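Local coordinates for mandelate racemase/muconate lactonizing protein (Thermobispora bispora, PDB 3VC5) that probably catalyses the magnesium-dependent dehydration of D-glucarate to 5-dehydro-4-deoxy-D-glucarate, as a member of the enolase superfamily, at residues L343-A355 against A388-E400. Residues are numbered along the deposited sequence; the frame is centred on the assembly and turned at random.
Sequences LGISLAAMTHLAA and AVPVPDGPGLGVE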
loop_
_atom_site.group_PDB
_atom_site.type_symbol
_atom_site.label_atom_id
_atom_site.label_comp_id
_atom_site.label_asym_id
_atom_site.label_seq_id
_atom_site.Cartn_x
_atom_site.Cartn_y
_atom_site.Cartn_z
ATOM N N LEU A 343 -19.091 -14.755 -9.605
ATOM C CA LEU A 343 -19.323 -16.026 -8.928
ATOM C C LEU A 343 -18.573 -16.087 -7.587
ATOM O O LEU A 343 -18.156 -15.042 -7.034
ATOM C CB LEU A 343 -18.925 -17.169 -9.876
ATOM C CG LEU A 343 -19.654 -17.139 -11.216
ATOM C CD1 LEU A 343 -19.127 -18.290 -12.076
ATOM C CD2 LEU A 343 -21.169 -17.272 -11.006
ATOM N N GLY A 344 -18.439 -17.286 -7.028
ATOM C CA GLY A 344 -17.975 -17.419 -5.658
ATOM C C GLY A 344 -16.469 -17.235 -5.460
ATOM O O GLY A 344 -16.017 -16.958 -4.354
ATOM N N ILE A 345 -15.682 -17.400 -6.520
ATOM C CA ILE A 345 -14.238 -17.150 -6.402
ATOM C C ILE A 345 -14.049 -15.650 -6.177
ATOM O O ILE A 345 -13.372 -15.228 -5.228
ATOM C CB ILE A 345 -13.484 -17.636 -7.640
ATOM C CG1 ILE A 345 -13.564 -19.171 -7.710
ATOM C CG2 ILE A 345 -12.007 -17.106 -7.626
ATOM C CD1 ILE A 345 -13.271 -19.701 -9.129
ATOM N N SER A 346 -14.704 -14.850 -7.012
ATOM C CA SER A 346 -14.691 -13.377 -6.840
ATOM C C SER A 346 -15.283 -13.005 -5.476
ATOM O O SER A 346 -14.737 -12.157 -4.784
ATOM C CB SER A 346 -15.476 -12.674 -7.942
ATOM O OG SER A 346 -14.681 -12.662 -9.108
ATOM N N LEU A 347 -16.382 -13.650 -5.072
ATOM C CA LEU A 347 -16.988 -13.298 -3.761
ATOM C C LEU A 347 -16.023 -13.601 -2.615
ATOM O O LEU A 347 -15.876 -12.777 -1.685
ATOM C CB LEU A 347 -18.306 -14.039 -3.500
ATOM C CG LEU A 347 -19.065 -13.586 -2.233
ATOM C CD1 LEU A 347 -19.421 -12.116 -2.237
ATOM C CD2 LEU A 347 -20.329 -14.423 -2.066
ATOM N N ALA A 348 -15.305 -14.729 -2.693
ATOM C CA ALA A 348 -14.337 -15.078 -1.628
ATOM C C ALA A 348 -13.230 -14.005 -1.620
ATOM O O ALA A 348 -12.849 -13.498 -0.564
ATOM C CB ALA A 348 -13.735 -16.435 -1.866
ATOM N N ALA A 349 -12.736 -13.659 -2.816
ATOM C CA ALA A 349 -11.644 -12.679 -2.907
ATOM C C ALA A 349 -12.077 -11.301 -2.374
ATOM O O ALA A 349 -11.343 -10.667 -1.611
ATOM C CB ALA A 349 -11.141 -12.585 -4.313
ATOM N N MET A 350 -13.270 -10.861 -2.775
ATOM C CA MET A 350 -13.851 -9.619 -2.278
ATOM C C MET A 350 -13.914 -9.597 -0.775
ATOM O O MET A 350 -13.627 -8.579 -0.124
ATOM C CB MET A 350 -15.246 -9.369 -2.885
ATOM C CG MET A 350 -15.209 -9.154 -4.405
ATOM S SD MET A 350 -16.807 -9.536 -5.198
ATOM C CE MET A 350 -17.755 -8.097 -4.783
ATOM N N THR A 351 -14.328 -10.726 -0.220
ATOM C CA THR A 351 -14.568 -10.830 1.208
ATOM C C THR A 351 -13.262 -10.828 2.016
ATOM O O THR A 351 -13.162 -10.133 3.023
ATOM C CB THR A 351 -15.435 -12.073 1.499
ATOM O OG1 THR A 351 -16.695 -11.910 0.822
ATOM C CG2 THR A 351 -15.664 -12.265 3.009
ATOM N N HIS A 352 -12.257 -11.582 1.572
ATOM C CA HIS A 352 -10.970 -11.545 2.262
ATOM C C HIS A 352 -10.360 -10.152 2.182
ATOM O O HIS A 352 -9.798 -9.660 3.175
ATOM C CB HIS A 352 -9.973 -12.586 1.673
ATOM C CG HIS A 352 -10.273 -13.987 2.085
ATOM N ND1 HIS A 352 -9.761 -14.542 3.240
ATOM C CD2 HIS A 352 -11.002 -14.962 1.481
ATOM C CE1 HIS A 352 -10.189 -15.792 3.345
ATOM N NE2 HIS A 352 -10.942 -16.071 2.294
ATOM N N LEU A 353 -10.450 -9.524 1.007
ATOM C CA LEU A 353 -9.877 -8.178 0.858
ATOM C C LEU A 353 -10.579 -7.207 1.820
ATOM O O LEU A 353 -9.932 -6.478 2.601
ATOM C CB LEU A 353 -10.026 -7.691 -0.592
ATOM C CG LEU A 353 -9.688 -6.207 -0.854
ATOM C CD1 LEU A 353 -8.211 -5.885 -0.521
ATOM C CD2 LEU A 353 -10.015 -5.872 -2.307
ATOM N N ALA A 354 -11.911 -7.167 1.769
ATOM C CA ALA A 354 -12.633 -6.232 2.652
ATOM C C ALA A 354 -12.413 -6.554 4.142
ATOM O O ALA A 354 -12.298 -5.637 4.963
ATOM C CB ALA A 354 -14.127 -6.222 2.329
ATOM N N ALA A 355 -12.391 -7.843 4.503
ATOM C CA ALA A 355 -12.235 -8.208 5.915
ATOM C C ALA A 355 -10.903 -7.745 6.502
ATOM O O ALA A 355 -10.815 -7.445 7.702
ATOM C CB ALA A 355 -12.391 -9.753 6.108
ATOM N N ALA A 388 -24.208 -9.926 5.714
ATOM C CA ALA A 388 -22.748 -9.946 5.681
ATOM C C ALA A 388 -22.221 -11.359 5.401
ATOM O O ALA A 388 -22.840 -12.355 5.778
ATOM C CB ALA A 388 -22.192 -9.435 6.999
ATOM N N VAL A 389 -21.067 -11.439 4.764
ATOM C CA VAL A 389 -20.424 -12.732 4.505
ATOM C C VAL A 389 -19.315 -12.959 5.525
ATOM O O VAL A 389 -18.319 -12.221 5.570
ATOM C CB VAL A 389 -19.835 -12.781 3.086
ATOM C CG1 VAL A 389 -19.071 -14.109 2.855
ATOM C CG2 VAL A 389 -20.932 -12.581 2.042
ATOM N N PRO A 390 -19.485 -13.966 6.384
ATOM C CA PRO A 390 -18.393 -14.269 7.289
ATOM C C PRO A 390 -17.128 -14.698 6.518
ATOM O O PRO A 390 -17.219 -15.403 5.503
ATOM C CB PRO A 390 -18.959 -15.431 8.140
ATOM C CG PRO A 390 -20.466 -15.329 8.022
ATOM C CD PRO A 390 -20.665 -14.844 6.591
ATOM N N VAL A 391 -15.961 -14.239 6.966
ATOM C CA VAL A 391 -14.715 -14.664 6.323
ATOM C C VAL A 391 -14.600 -16.184 6.353
ATOM O O VAL A 391 -14.714 -16.794 7.428
ATOM C CB VAL A 391 -13.464 -14.084 6.997
ATOM C CG1 VAL A 391 -12.196 -14.592 6.264
ATOM C CG2 VAL A 391 -13.525 -12.570 7.024
ATOM N N PRO A 392 -14.367 -16.812 5.192
ATOM C CA PRO A 392 -14.292 -18.284 5.206
ATOM C C PRO A 392 -13.190 -18.765 6.144
ATOM O O PRO A 392 -12.203 -18.052 6.363
ATOM C CB PRO A 392 -13.957 -18.636 3.757
ATOM C CG PRO A 392 -14.530 -17.490 2.958
ATOM C CD PRO A 392 -14.390 -16.261 3.831
ATOM N N ASP A 393 -13.354 -19.960 6.705
ATOM C CA ASP A 393 -12.375 -20.440 7.674
ATOM C C ASP A 393 -11.243 -21.252 7.044
ATOM O O ASP A 393 -10.101 -21.173 7.496
ATOM C CB ASP A 393 -13.041 -21.166 8.859
ATOM C CG ASP A 393 -14.090 -22.169 8.427
ATOM O OD1 ASP A 393 -15.165 -22.220 9.068
ATOM O OD2 ASP A 393 -13.840 -22.911 7.457
ATOM N N GLY A 394 -11.543 -22.000 5.986
ATOM C CA GLY A 394 -10.510 -22.813 5.343
ATOM C C GLY A 394 -9.274 -21.999 4.995
ATOM O O GLY A 394 -9.292 -20.755 5.074
ATOM N N PRO A 395 -8.179 -22.691 4.626
ATOM C CA PRO A 395 -6.945 -22.067 4.131
ATOM C C PRO A 395 -7.167 -21.458 2.752
ATOM O O PRO A 395 -8.077 -21.872 2.031
ATOM C CB PRO A 395 -5.982 -23.247 3.979
ATOM C CG PRO A 395 -6.860 -24.447 3.892
ATOM C CD PRO A 395 -8.026 -24.144 4.797
ATOM N N GLY A 396 -6.340 -20.490 2.375
ATOM C CA GLY A 396 -6.492 -19.863 1.072
ATOM C C GLY A 396 -7.785 -19.074 1.022
ATOM O O GLY A 396 -8.171 -18.440 2.011
ATOM N N LEU A 397 -8.448 -19.073 -0.129
ATOM C CA LEU A 397 -9.720 -18.354 -0.264
ATOM C C LEU A 397 -10.836 -19.019 0.531
ATOM O O LEU A 397 -11.853 -18.390 0.834
ATOM C CB LEU A 397 -10.123 -18.243 -1.740
ATOM C CG LEU A 397 -9.298 -17.289 -2.608
ATOM C CD1 LEU A 397 -9.652 -17.508 -4.088
ATOM C CD2 LEU A 397 -9.509 -15.817 -2.174
ATOM N N GLY A 398 -10.651 -20.288 0.851
ATOM C CA GLY A 398 -11.650 -21.050 1.628
ATOM C C GLY A 398 -12.752 -21.603 0.733
ATOM O O GLY A 398 -13.837 -21.937 1.212
ATOM N N VAL A 399 -12.497 -21.687 -0.578
ATOM C CA VAL A 399 -13.479 -22.290 -1.495
ATOM C C VAL A 399 -12.898 -23.471 -2.241
ATOM O O VAL A 399 -11.684 -23.603 -2.365
ATOM C CB VAL A 399 -14.059 -21.270 -2.516
ATOM C CG1 VAL A 399 -14.899 -20.212 -1.783
ATOM C CG2 VAL A 399 -12.948 -20.634 -3.400
ATOM N N GLU A 400 -13.769 -24.339 -2.741
ATOM C CA GLU A 400 -13.324 -25.532 -3.434
ATOM C C GLU A 400 -13.997 -25.525 -4.794
ATOM O O GLU A 400 -15.216 -25.442 -4.870
ATOM C CB GLU A 400 -13.741 -26.805 -2.663
ATOM C CG GLU A 400 -13.180 -28.078 -3.266
ATOM C CD GLU A 400 -13.733 -29.341 -2.612
ATOM O OE1 GLU A 400 -14.178 -29.279 -1.442
ATOM O OE2 GLU A 400 -13.721 -30.401 -3.276
#
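With CG of His352 anti to its carbonyl carbon (chi1 -75°) and its ring turned by a chi2 of -88°, the imidazole leaves helix 344-355 to meet the type II' turn Pro395-Gly398. The helix belongs to the modified (beta/alpha)-barrel of the enolase superfamily; 388-400 begins as strand 388-390, antiparallel to strand 161-169 in the barrel sheet, and runs on as a loop along the helix. His352 NE2 donates to Leu397 O over 2.9 Å, with a moderately bent N-H...O angle of 148°; the acceptor lies near the ring plane, but the donor stands above the plane of the carbonyl. Histidine suits this buried place because ND1 bonds to Ala151 N, so both ring nitrogens are satisfied. Val391 CG1 and Pro392 CD approach the ring obliquely. A leucine here would probably leave Leu397 O and Ala151 N without these hydrogen-bond partners. Small Ala348 lets the backbone come close, its CB 4.0 Å from both Leu397 CB and Val399 CG1, while Leu397 CD2 lies against Ala349 CA at 3.9 Å. Thr351 does two jobs: its methyl CG2 meets Val389 CG1 at 3.9 Å, while OG1 donates to Leu347 O (2.8 Å), reaching that carbonyl from the face opposite to the one Thr351 N uses.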